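Side-chain contacts in condensin complex subunit 3 (Schizosaccharomyces pombe, PDB 5OQR), which serves as a regulatory subunit of the condensin complex, which is required to convert interphase chromatin into condensed, mitotic-like chromosomes: residues T316-C321 with D331-V336; I136-A141 with Q168-S173; H530-G535 with S567-E572; M713-L718 with S732-L737. All blocks are in the same frame, centred on the assembly; numbering follows the deposited sequence.

Interaction 1 of 4, residues T316-C321 with D331-V336; sequences TFNEIC and DKMPEV
Phe317 and Asn318 both turn CG anti to the backbone N (chi1 169° and -178°), and this sends two neighbouring side chains of helix 308-324 toward Met333, whose own chain bends at chi2 and chi3 to meet them. The curl carries the methyl CE to the phenyl ring, which it approaches obliquely, 3.7 Å from Phe317 CD2. Behind it, Met333 SD sits at the ring edge, 5.4 Å from the centroid of Phe317. The same sulfur lies 3.8 Å from Asn318 CB, while Met333 CG rests 3.4 Å from Asn318 OD1. Asn318 ND2, for its part, is hydrogen-bonded to Ser372. One face of the Phe317 ring carries Cys321 SG, toward its rim, and Met333 also touches Phe298 and Trp303. An alanine at Met333 lacks both sulfur and methyl, which would probably leave the Phe317 edge and the flank of Asn318 without their shared partner and open a gap under the loop. The geometry illustrates an edge-on Met-aromatic contact, used in this alpha-helical solenoid to seat the loop between helices 327-330 and 336-348 against helix 308-324.

Interaction 2 of 4, residues I136-A141 with Q168-S173; sequences IVRLEA and QNDPSS
At Asp170 the chain leaves helix 158-169 with extended backbone angles (phi/psi -61°/131°) and turns into helix 173-182, bringing the aspartate up to Arg138 on helix 135-145. The turn is an Asx turn within HEAT repeat 4, whereas Arg138 belongs to HEAT repeat 3; a link of this kind, from the turn of one repeat to an arginine of the preceding one, recalls the aspartate-arginine ladder known from HEAT proteins. Its rung is a salt bridge. Arg138 NH1 lies 2.8 Å from Asp170 OD2, but the N-H points well off the line and the hydrogen bond is weak. The carboxylate oxygen sits at the edge of the guanidinium, near its plane, and the two groups meet edge-on, tilted by only 25° from coplanar. A bend at chi3 folds the end of the arginine chain, whose NE is hydrogen-bonded to Glu134 O, just before the helix; two bonds, one of them weak, probably limit the rotation of the guanidinium. Asp170 is likewise doubly employed: OD1 accepts from Ser172 N, the N-cap residue of the next helix, and its carbonyl O receives Arg176 NH2. With the carboxylate divided between turn and neighbour, the charge probably ties the two repeats together at a buried point. Pro171 completes the contact at the guanidinium edge, its CD 3.8 Å from Arg138 NH1.

Interaction 3 of 4, residues H530-G535 with S567-E572; sequences HCYEKG and SSILFE
In HEAT repeat 8 of this alpha-solenoid, Tyr532, near the end of helix 518-534, reaches across to Ile569 and Glu572 of helix 563-574, a contact that skips over the intervening helix 537-554. The central element is a CH-pi contact: Ile569 CB stands over the middle of the tyrosine ring, 3.8 Å from its centroid and only 7° off the ring normal. Its CG2 methyl lies over the same face, 3.8 Å from Tyr532 CD1. The isoleucine's chi1 of 67° leaves CB and CG2 facing the ring. Lys540 joins the ring through a cation-pi interaction and also donates to Tyr532 O, while Ile544 touches both Tyr532 and Ile569 from helix 537-554. Glu572 extends past the ring in the opposite direction, with its carboxylate almost perpendicular to the ring plane, at 89°. An alanine at Tyr532 would probably leave Ile569 without the surface it rests on and Lys540 without its aromatic partner. At the far end of the ring, Tyr532 OH lies 3.4 Å from Ile569 O and 3.8 Å from Glu572 CB. At the ring edge, in its plane, Glu572 CD lies 3.9 Å from Tyr532 CE1.

Interaction 4 of 4, residues M713-L718 with S732-L737; sequences MIFESL and SLLGKL
The Phe715 ring meets Leu734 obliquely, so that the leucine methyls lie neither squarely on a face nor squarely at an edge. Leu734 CD1 comes to 3.7 Å from Phe715 CE1, and its second methyl, CD2, to 3.9 Å from Phe715 CZ; the fork of the leucine thus holds the far end of the ring. Helix 767-785 adds Leu773 and Phe776, each touching both of these residues. One position earlier, Ile714 has CG1 anti to the carbonyl carbon (chi1 -65°) and stretches CD1 out to Leu733 CB, 4.1 Å away, the two side chains crossing at about a right angle. Beneath lie two antiparallel helical segments of HEAT repeat 9, with axes 11.1 Å apart at 173°, a spacing bridged by these apolar chains. The carbonyl of Ile714 is served within its own segment, by Ser717 N, Leu718 N and Ser717 OG, the hydroxyl arriving 22° out of the carbonyl plane. Helix 639-661 covers the Ile714 and Leu733 side through Cys650, Phe649 and Leu653. Leu718 O is hydrogen-bonded to Arg727 of helix 725-736, but between 713-718 and 732-737 only carbon atoms meet, so this pairing probably depends on fit and burial from water.

Overall arrangement
The four contacts follow one another along the chain without touching; interactions 3 and 4 come nearest, with about 18 Å between their closest atoms, whereas interactions 1 and 4 have centres 61 Å apart on opposite sides of the chain's centre. No two of them share a helix. Interaction 4 is the most uniformly apolar, joining antiparallel helices of one HEAT repeat, and interaction 1, also wholly buried, adds sulfur to the aromatic theme where a loop meets a helix. Interaction 3 mixes a buried ring-aliphatic core with an exposed glutamate at its margin. Interaction 2 differs in kind: a buried charge pair, flanked by an exposed proline, links two adjacent repeats.

Interaction 1 of 4, residues T316-C321 with D331-V336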
# COMPACT_ATOMS: atom_id res chain seq x y z
N THR A 316 -8.56 15.40 -18.18
CA THR A 316 -7.27 15.23 -17.52
C THR A 316 -6.25 16.24 -18.03
O THR A 316 -5.50 16.82 -17.25
CB THR A 316 -6.75 13.81 -17.72
OG1 THR A 316 -7.76 12.86 -17.34
CG2 THR A 316 -5.50 13.57 -16.89
N PHE A 317 -6.22 16.45 -19.35
CA PHE A 317 -5.36 17.48 -19.92
C PHE A 317 -5.63 18.83 -19.28
O PHE A 317 -4.71 19.56 -18.89
CB PHE A 317 -5.57 17.54 -21.44
CG PHE A 317 -4.95 18.73 -22.10
CD1 PHE A 317 -3.66 18.66 -22.61
CD2 PHE A 317 -5.65 19.91 -22.24
CE1 PHE A 317 -3.09 19.75 -23.22
CE2 PHE A 317 -5.08 21.00 -22.86
CZ PHE A 317 -3.80 20.92 -23.35
N ASN A 318 -6.91 19.19 -19.16
CA ASN A 318 -7.29 20.43 -18.49
C ASN A 318 -6.86 20.40 -17.02
O ASN A 318 -6.44 21.42 -16.47
CB ASN A 318 -8.80 20.64 -18.62
CG ASN A 318 -9.26 21.93 -17.98
OD1 ASN A 318 -8.96 23.02 -18.46
ND2 ASN A 318 -10.03 21.81 -16.90
N GLU A 319 -6.96 19.24 -16.38
CA GLU A 319 -6.56 19.12 -14.98
C GLU A 319 -5.06 19.33 -14.82
O GLU A 319 -4.62 20.01 -13.88
CB GLU A 319 -6.97 17.74 -14.45
CG GLU A 319 -7.33 17.71 -12.98
CD GLU A 319 -8.19 16.52 -12.63
OE1 GLU A 319 -7.63 15.48 -12.24
OE2 GLU A 319 -9.43 16.62 -12.77
N ILE A 320 -4.26 18.76 -15.72
CA ILE A 320 -2.81 18.92 -15.65
C ILE A 320 -2.43 20.39 -15.83
O ILE A 320 -1.74 20.97 -14.98
CB ILE A 320 -2.13 18.04 -16.71
CG1 ILE A 320 -2.35 16.56 -16.40
CG2 ILE A 320 -0.63 18.34 -16.79
CD1 ILE A 320 -2.04 15.63 -17.55
N CYS A 321 -2.86 20.99 -16.93
CA CYS A 321 -2.42 22.35 -17.26
C CYS A 321 -2.75 23.33 -16.15
O CYS A 321 -1.98 24.26 -15.89
CB CYS A 321 -3.07 22.79 -18.57
SG CYS A 321 -2.53 21.86 -20.01
N ASP A 331 -5.59 27.51 -23.35
CA ASP A 331 -6.34 28.20 -24.39
C ASP A 331 -6.96 27.22 -25.38
O ASP A 331 -7.84 27.61 -26.15
CB ASP A 331 -5.43 29.18 -25.14
CG ASP A 331 -5.14 30.44 -24.33
OD1 ASP A 331 -6.01 30.85 -23.54
OD2 ASP A 331 -4.05 31.02 -24.50
N LYS A 332 -6.52 25.96 -25.38
CA LYS A 332 -7.11 24.95 -26.25
C LYS A 332 -8.41 24.40 -25.69
O LYS A 332 -9.18 23.78 -26.44
CB LYS A 332 -6.12 23.81 -26.48
CG LYS A 332 -4.79 24.28 -27.03
CD LYS A 332 -3.87 23.11 -27.31
CE LYS A 332 -2.50 23.60 -27.75
NZ LYS A 332 -1.69 22.51 -28.35
N MET A 333 -8.68 24.60 -24.41
CA MET A 333 -9.94 24.18 -23.84
C MET A 333 -11.03 25.21 -24.15
O MET A 333 -10.75 26.41 -24.26
CB MET A 333 -9.82 24.01 -22.33
CG MET A 333 -8.91 22.87 -21.90
SD MET A 333 -9.55 21.24 -22.34
CE MET A 333 -8.74 20.93 -23.90
N PRO A 334 -12.27 24.77 -24.30
CA PRO A 334 -13.32 25.66 -24.82
C PRO A 334 -13.83 26.62 -23.76
O PRO A 334 -13.67 26.42 -22.56
CB PRO A 334 -14.42 24.69 -25.24
CG PRO A 334 -14.27 23.54 -24.32
CD PRO A 334 -12.79 23.42 -24.03
N GLU A 335 -14.45 27.69 -24.25
CA GLU A 335 -15.14 28.62 -23.38
C GLU A 335 -16.43 27.99 -22.87
O GLU A 335 -16.96 27.04 -23.45
CB GLU A 335 -15.45 29.92 -24.13
CG GLU A 335 -14.22 30.56 -24.78
CD GLU A 335 -13.62 31.66 -23.94
OE1 GLU A 335 -14.29 32.70 -23.74
OE2 GLU A 335 -12.48 31.49 -23.45
N VAL A 336 -16.94 28.53 -21.76
CA VAL A 336 -18.13 27.95 -21.14
C VAL A 336 -19.30 27.94 -22.11
O VAL A 336 -20.15 27.04 -22.06
CB VAL A 336 -18.48 28.71 -19.85
CG1 VAL A 336 -17.35 28.62 -18.85
CG2 VAL A 336 -18.78 30.15 -20.17

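Interaction 2 of 4, residues I136-A141 with Q168-S173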
# COMPACT_ATOMS: atom_id res chain seq x y z
N ILE A 136 22.57 -17.65 0.19
CA ILE A 136 23.43 -17.50 -0.99
C ILE A 136 23.34 -18.74 -1.87
O ILE A 136 23.37 -18.65 -3.10
CB ILE A 136 24.88 -17.22 -0.56
CG1 ILE A 136 25.44 -18.38 0.27
CG2 ILE A 136 24.94 -15.91 0.22
CD1 ILE A 136 26.87 -18.20 0.74
N VAL A 137 23.23 -19.92 -1.26
CA VAL A 137 23.15 -21.16 -2.03
C VAL A 137 21.85 -21.19 -2.83
O VAL A 137 21.83 -21.52 -4.01
CB VAL A 137 23.27 -22.38 -1.10
CG1 VAL A 137 23.16 -23.68 -1.90
CG2 VAL A 137 24.58 -22.33 -0.33
N ARG A 138 20.73 -20.84 -2.18
CA ARG A 138 19.45 -20.81 -2.86
C ARG A 138 19.50 -19.87 -4.06
O ARG A 138 19.03 -20.21 -5.15
CB ARG A 138 18.35 -20.38 -1.89
CG ARG A 138 17.97 -21.45 -0.88
CD ARG A 138 16.97 -20.90 0.12
NE ARG A 138 17.63 -20.21 1.22
CZ ARG A 138 17.07 -19.27 1.98
NH1 ARG A 138 15.83 -18.87 1.74
NH2 ARG A 138 17.76 -18.71 2.96
N LEU A 139 20.05 -18.67 -3.87
CA LEU A 139 20.14 -17.70 -4.95
C LEU A 139 20.75 -18.33 -6.20
O LEU A 139 20.14 -18.34 -7.27
CB LEU A 139 20.97 -16.49 -4.49
CG LEU A 139 20.77 -15.17 -5.23
CD1 LEU A 139 21.56 -14.07 -4.54
CD2 LEU A 139 21.16 -15.26 -6.70
N GLU A 140 21.97 -18.86 -6.07
CA GLU A 140 22.64 -19.45 -7.22
C GLU A 140 21.99 -20.75 -7.67
O GLU A 140 22.16 -21.15 -8.82
CB GLU A 140 24.11 -19.69 -6.90
CG GLU A 140 24.88 -18.43 -6.54
CD GLU A 140 24.99 -17.47 -7.70
OE1 GLU A 140 24.67 -17.87 -8.84
OE2 GLU A 140 25.39 -16.31 -7.47
N ALA A 141 21.25 -21.42 -6.78
CA ALA A 141 20.65 -22.70 -7.14
C ALA A 141 19.49 -22.52 -8.12
O ALA A 141 19.38 -23.26 -9.10
CB ALA A 141 20.18 -23.43 -5.89
N GLN A 168 7.38 -16.99 -3.78
CA GLN A 168 6.21 -16.59 -3.01
C GLN A 168 6.46 -16.58 -1.51
O GLN A 168 5.85 -15.78 -0.80
CB GLN A 168 5.06 -17.54 -3.34
CG GLN A 168 3.74 -17.24 -2.65
CD GLN A 168 2.63 -18.20 -3.06
OE1 GLN A 168 1.59 -18.25 -2.40
NE2 GLN A 168 2.83 -18.95 -4.14
N ASN A 169 7.34 -17.45 -1.00
CA ASN A 169 7.53 -17.61 0.43
C ASN A 169 8.97 -17.47 0.90
O ASN A 169 9.19 -17.45 2.12
CB ASN A 169 7.01 -18.98 0.89
CG ASN A 169 5.51 -19.12 0.71
OD1 ASN A 169 5.03 -19.61 -0.31
ND2 ASN A 169 4.76 -18.67 1.71
N ASP A 170 9.95 -17.37 0.01
CA ASP A 170 11.33 -17.29 0.44
C ASP A 170 11.53 -16.04 1.29
O ASP A 170 11.11 -14.94 0.88
CB ASP A 170 12.28 -17.26 -0.76
CG ASP A 170 13.73 -17.31 -0.35
OD1 ASP A 170 14.24 -16.31 0.21
OD2 ASP A 170 14.38 -18.36 -0.58
N PRO A 171 12.17 -16.14 2.46
CA PRO A 171 12.35 -14.95 3.31
C PRO A 171 13.41 -13.98 2.82
O PRO A 171 13.49 -12.87 3.34
CB PRO A 171 12.73 -15.54 4.67
CG PRO A 171 13.38 -16.84 4.34
CD PRO A 171 12.67 -17.36 3.12
N SER A 172 14.23 -14.37 1.85
CA SER A 172 15.30 -13.52 1.34
C SER A 172 14.84 -12.82 0.07
O SER A 172 14.31 -13.46 -0.85
CB SER A 172 16.56 -14.34 1.06
OG SER A 172 17.56 -13.54 0.46
N SER A 173 15.04 -11.50 0.01
CA SER A 173 14.61 -10.73 -1.15
C SER A 173 15.46 -11.05 -2.37
O SER A 173 14.93 -11.21 -3.48
CB SER A 173 14.66 -9.24 -0.83
OG SER A 173 15.94 -8.85 -0.38

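Interaction 3 of 4, residues H530-G535 with S567-E572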
# COMPACT_ATOMS: atom_id res chain seq x y z
N HIS A 530 -31.87 5.92 18.71
CA HIS A 530 -32.92 4.94 18.45
C HIS A 530 -32.71 4.25 17.11
O HIS A 530 -33.09 3.09 16.94
CB HIS A 530 -34.29 5.62 18.50
CG HIS A 530 -35.43 4.68 18.30
ND1 HIS A 530 -36.14 4.61 17.12
CD2 HIS A 530 -36.00 3.77 19.13
CE1 HIS A 530 -37.09 3.69 17.24
NE2 HIS A 530 -37.02 3.17 18.45
N CYS A 531 -32.10 4.94 16.15
CA CYS A 531 -31.81 4.32 14.86
C CYS A 531 -30.78 3.21 15.00
O CYS A 531 -30.86 2.19 14.30
CB CYS A 531 -31.33 5.37 13.86
SG CYS A 531 -32.63 6.43 13.19
N TYR A 532 -29.81 3.38 15.90
CA TYR A 532 -28.73 2.40 15.99
C TYR A 532 -29.20 1.11 16.65
O TYR A 532 -28.92 0.01 16.16
CB TYR A 532 -27.55 2.98 16.76
CG TYR A 532 -26.34 2.08 16.70
CD1 TYR A 532 -26.21 1.01 17.58
CD2 TYR A 532 -25.35 2.27 15.76
CE1 TYR A 532 -25.12 0.18 17.53
CE2 TYR A 532 -24.25 1.44 15.69
CZ TYR A 532 -24.15 0.39 16.58
OH TYR A 532 -23.06 -0.44 16.53
N GLU A 533 -29.91 1.22 17.77
CA GLU A 533 -30.25 0.02 18.54
C GLU A 533 -31.32 -0.81 17.84
O GLU A 533 -31.20 -2.03 17.74
CB GLU A 533 -30.69 0.40 19.96
CG GLU A 533 -31.69 1.54 20.04
CD GLU A 533 -32.19 1.76 21.46
OE1 GLU A 533 -32.36 0.76 22.19
OE2 GLU A 533 -32.41 2.93 21.84
N LYS A 534 -32.38 -0.16 17.35
CA LYS A 534 -33.52 -0.86 16.78
C LYS A 534 -33.53 -0.84 15.26
O LYS A 534 -34.48 -1.35 14.66
CB LYS A 534 -34.82 -0.25 17.31
CG LYS A 534 -34.93 -0.21 18.82
CD LYS A 534 -35.41 -1.53 19.41
CE LYS A 534 -35.12 -1.59 20.90
NZ LYS A 534 -35.90 -2.63 21.60
N GLY A 535 -32.50 -0.28 14.62
CA GLY A 535 -32.47 -0.16 13.18
C GLY A 535 -31.59 -1.20 12.51
O GLY A 535 -30.85 -1.94 13.15
N SER A 567 -20.77 7.05 22.99
CA SER A 567 -19.63 6.16 23.16
C SER A 567 -20.07 4.70 23.12
O SER A 567 -19.36 3.84 22.59
CB SER A 567 -18.91 6.47 24.47
OG SER A 567 -18.45 7.81 24.50
N SER A 568 -21.25 4.41 23.67
CA SER A 568 -21.75 3.04 23.68
C SER A 568 -21.88 2.49 22.26
O SER A 568 -21.37 1.41 21.95
CB SER A 568 -23.10 2.99 24.40
OG SER A 568 -23.68 1.70 24.28
N ILE A 569 -22.57 3.22 21.38
CA ILE A 569 -22.77 2.72 20.02
C ILE A 569 -21.45 2.64 19.28
O ILE A 569 -21.26 1.77 18.43
CB ILE A 569 -23.79 3.59 19.26
CG1 ILE A 569 -23.25 5.00 19.00
CG2 ILE A 569 -25.10 3.68 20.03
CD1 ILE A 569 -24.05 5.77 17.99
N LEU A 570 -20.50 3.53 19.60
CA LEU A 570 -19.17 3.45 19.01
C LEU A 570 -18.45 2.19 19.46
O LEU A 570 -17.74 1.55 18.67
CB LEU A 570 -18.36 4.69 19.35
CG LEU A 570 -18.78 5.99 18.67
CD1 LEU A 570 -18.08 7.18 19.30
CD2 LEU A 570 -18.49 5.94 17.18
N PHE A 571 -18.61 1.81 20.73
CA PHE A 571 -18.05 0.54 21.20
C PHE A 571 -18.73 -0.63 20.52
O PHE A 571 -18.06 -1.52 19.98
CB PHE A 571 -18.20 0.42 22.72
CG PHE A 571 -17.27 1.29 23.51
CD1 PHE A 571 -15.90 1.20 23.33
CD2 PHE A 571 -17.76 2.19 24.43
CE1 PHE A 571 -15.05 2.00 24.05
CE2 PHE A 571 -16.91 2.99 25.16
CZ PHE A 571 -15.55 2.89 24.97
N GLU A 572 -20.06 -0.66 20.55
CA GLU A 572 -20.80 -1.77 19.96
C GLU A 572 -20.44 -1.95 18.49
O GLU A 572 -20.21 -3.07 18.03
CB GLU A 572 -22.30 -1.53 20.13
CG GLU A 572 -23.15 -2.76 19.92
CD GLU A 572 -24.61 -2.51 20.25
OE1 GLU A 572 -25.48 -3.13 19.61
OE2 GLU A 572 -24.88 -1.68 21.14

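Interaction 4 of 4, residues M713-L718 with S732-L737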
# COMPACT_ATOMS: atom_id res chain seq x y z
N MET A 713 4.80 1.60 34.64
CA MET A 713 3.54 0.90 34.42
C MET A 713 3.73 -0.60 34.51
O MET A 713 2.94 -1.31 35.16
CB MET A 713 2.95 1.28 33.06
CG MET A 713 2.65 2.76 32.88
SD MET A 713 1.52 3.41 34.11
CE MET A 713 0.05 2.43 33.79
N ILE A 714 4.77 -1.12 33.86
CA ILE A 714 5.02 -2.56 33.87
C ILE A 714 5.24 -3.05 35.29
O ILE A 714 4.63 -4.04 35.73
CB ILE A 714 6.22 -2.89 32.96
CG1 ILE A 714 5.87 -2.55 31.51
CG2 ILE A 714 6.62 -4.35 33.09
CD1 ILE A 714 7.04 -2.63 30.55
N PHE A 715 6.10 -2.37 36.05
CA PHE A 715 6.36 -2.79 37.43
C PHE A 715 5.08 -2.89 38.24
O PHE A 715 4.91 -3.80 39.05
CB PHE A 715 7.34 -1.83 38.10
CG PHE A 715 8.74 -1.92 37.57
CD1 PHE A 715 9.38 -3.14 37.45
CD2 PHE A 715 9.42 -0.78 37.17
CE1 PHE A 715 10.65 -3.23 36.95
CE2 PHE A 715 10.70 -0.86 36.68
CZ PHE A 715 11.32 -2.08 36.57
N GLU A 716 4.15 -1.95 38.03
CA GLU A 716 2.91 -1.94 38.78
C GLU A 716 1.90 -2.98 38.30
O GLU A 716 0.95 -3.28 39.03
CB GLU A 716 2.28 -0.55 38.72
CG GLU A 716 2.98 0.49 39.58
CD GLU A 716 2.53 1.90 39.28
OE1 GLU A 716 1.77 2.09 38.31
OE2 GLU A 716 2.93 2.82 40.02
N SER A 717 2.09 -3.53 37.10
CA SER A 717 1.16 -4.51 36.55
C SER A 717 1.67 -5.94 36.64
O SER A 717 0.87 -6.87 36.47
CB SER A 717 0.86 -4.17 35.09
OG SER A 717 1.88 -4.66 34.23
N LEU A 718 2.96 -6.14 36.89
CA LEU A 718 3.48 -7.50 36.99
C LEU A 718 2.76 -8.33 38.04
O LEU A 718 2.54 -9.53 37.79
CB LEU A 718 4.99 -7.46 37.29
CG LEU A 718 5.89 -6.95 36.16
CD1 LEU A 718 7.30 -6.72 36.69
CD2 LEU A 718 5.90 -7.91 34.99
N SER A 732 10.22 -9.09 29.74
CA SER A 732 10.98 -9.03 28.49
C SER A 732 10.95 -7.64 27.87
O SER A 732 11.91 -7.24 27.20
CB SER A 732 10.41 -10.05 27.49
OG SER A 732 9.04 -9.79 27.24
N LEU A 733 9.88 -6.89 28.09
CA LEU A 733 9.75 -5.58 27.46
C LEU A 733 10.71 -4.56 28.06
O LEU A 733 11.14 -3.64 27.36
CB LEU A 733 8.31 -5.09 27.59
CG LEU A 733 7.26 -6.09 27.09
CD1 LEU A 733 5.86 -5.56 27.35
CD2 LEU A 733 7.46 -6.40 25.62
N LEU A 734 11.04 -4.70 29.35
CA LEU A 734 11.98 -3.77 29.97
C LEU A 734 13.31 -3.73 29.23
O LEU A 734 13.96 -2.68 29.20
CB LEU A 734 12.20 -4.17 31.43
CG LEU A 734 11.02 -3.92 32.37
CD1 LEU A 734 11.16 -4.77 33.62
CD2 LEU A 734 10.92 -2.45 32.73
N GLY A 735 13.71 -4.84 28.62
CA GLY A 735 14.95 -4.86 27.86
C GLY A 735 14.85 -4.18 26.51
O GLY A 735 15.87 -3.76 25.97
N LYS A 736 13.64 -4.05 25.97
CA LYS A 736 13.45 -3.41 24.68
C LYS A 736 13.21 -1.91 24.80
O LYS A 736 13.31 -1.20 23.79
CB LYS A 736 12.27 -4.05 23.94
CG LYS A 736 12.33 -5.56 23.88
CD LYS A 736 11.09 -6.14 23.24
CE LYS A 736 11.09 -7.66 23.31
NZ LYS A 736 12.28 -8.25 22.65
N LEU A 737 12.90 -1.41 25.99
CA LEU A 737 12.65 0.01 26.17
C LEU A 737 13.85 0.83 25.72
O LEU A 737 15.00 0.39 25.79
CB LEU A 737 12.33 0.31 27.63
CG LEU A 737 11.09 -0.36 28.22
CD1 LEU A 737 11.01 -0.11 29.71
CD2 LEU A 737 9.83 0.14 27.53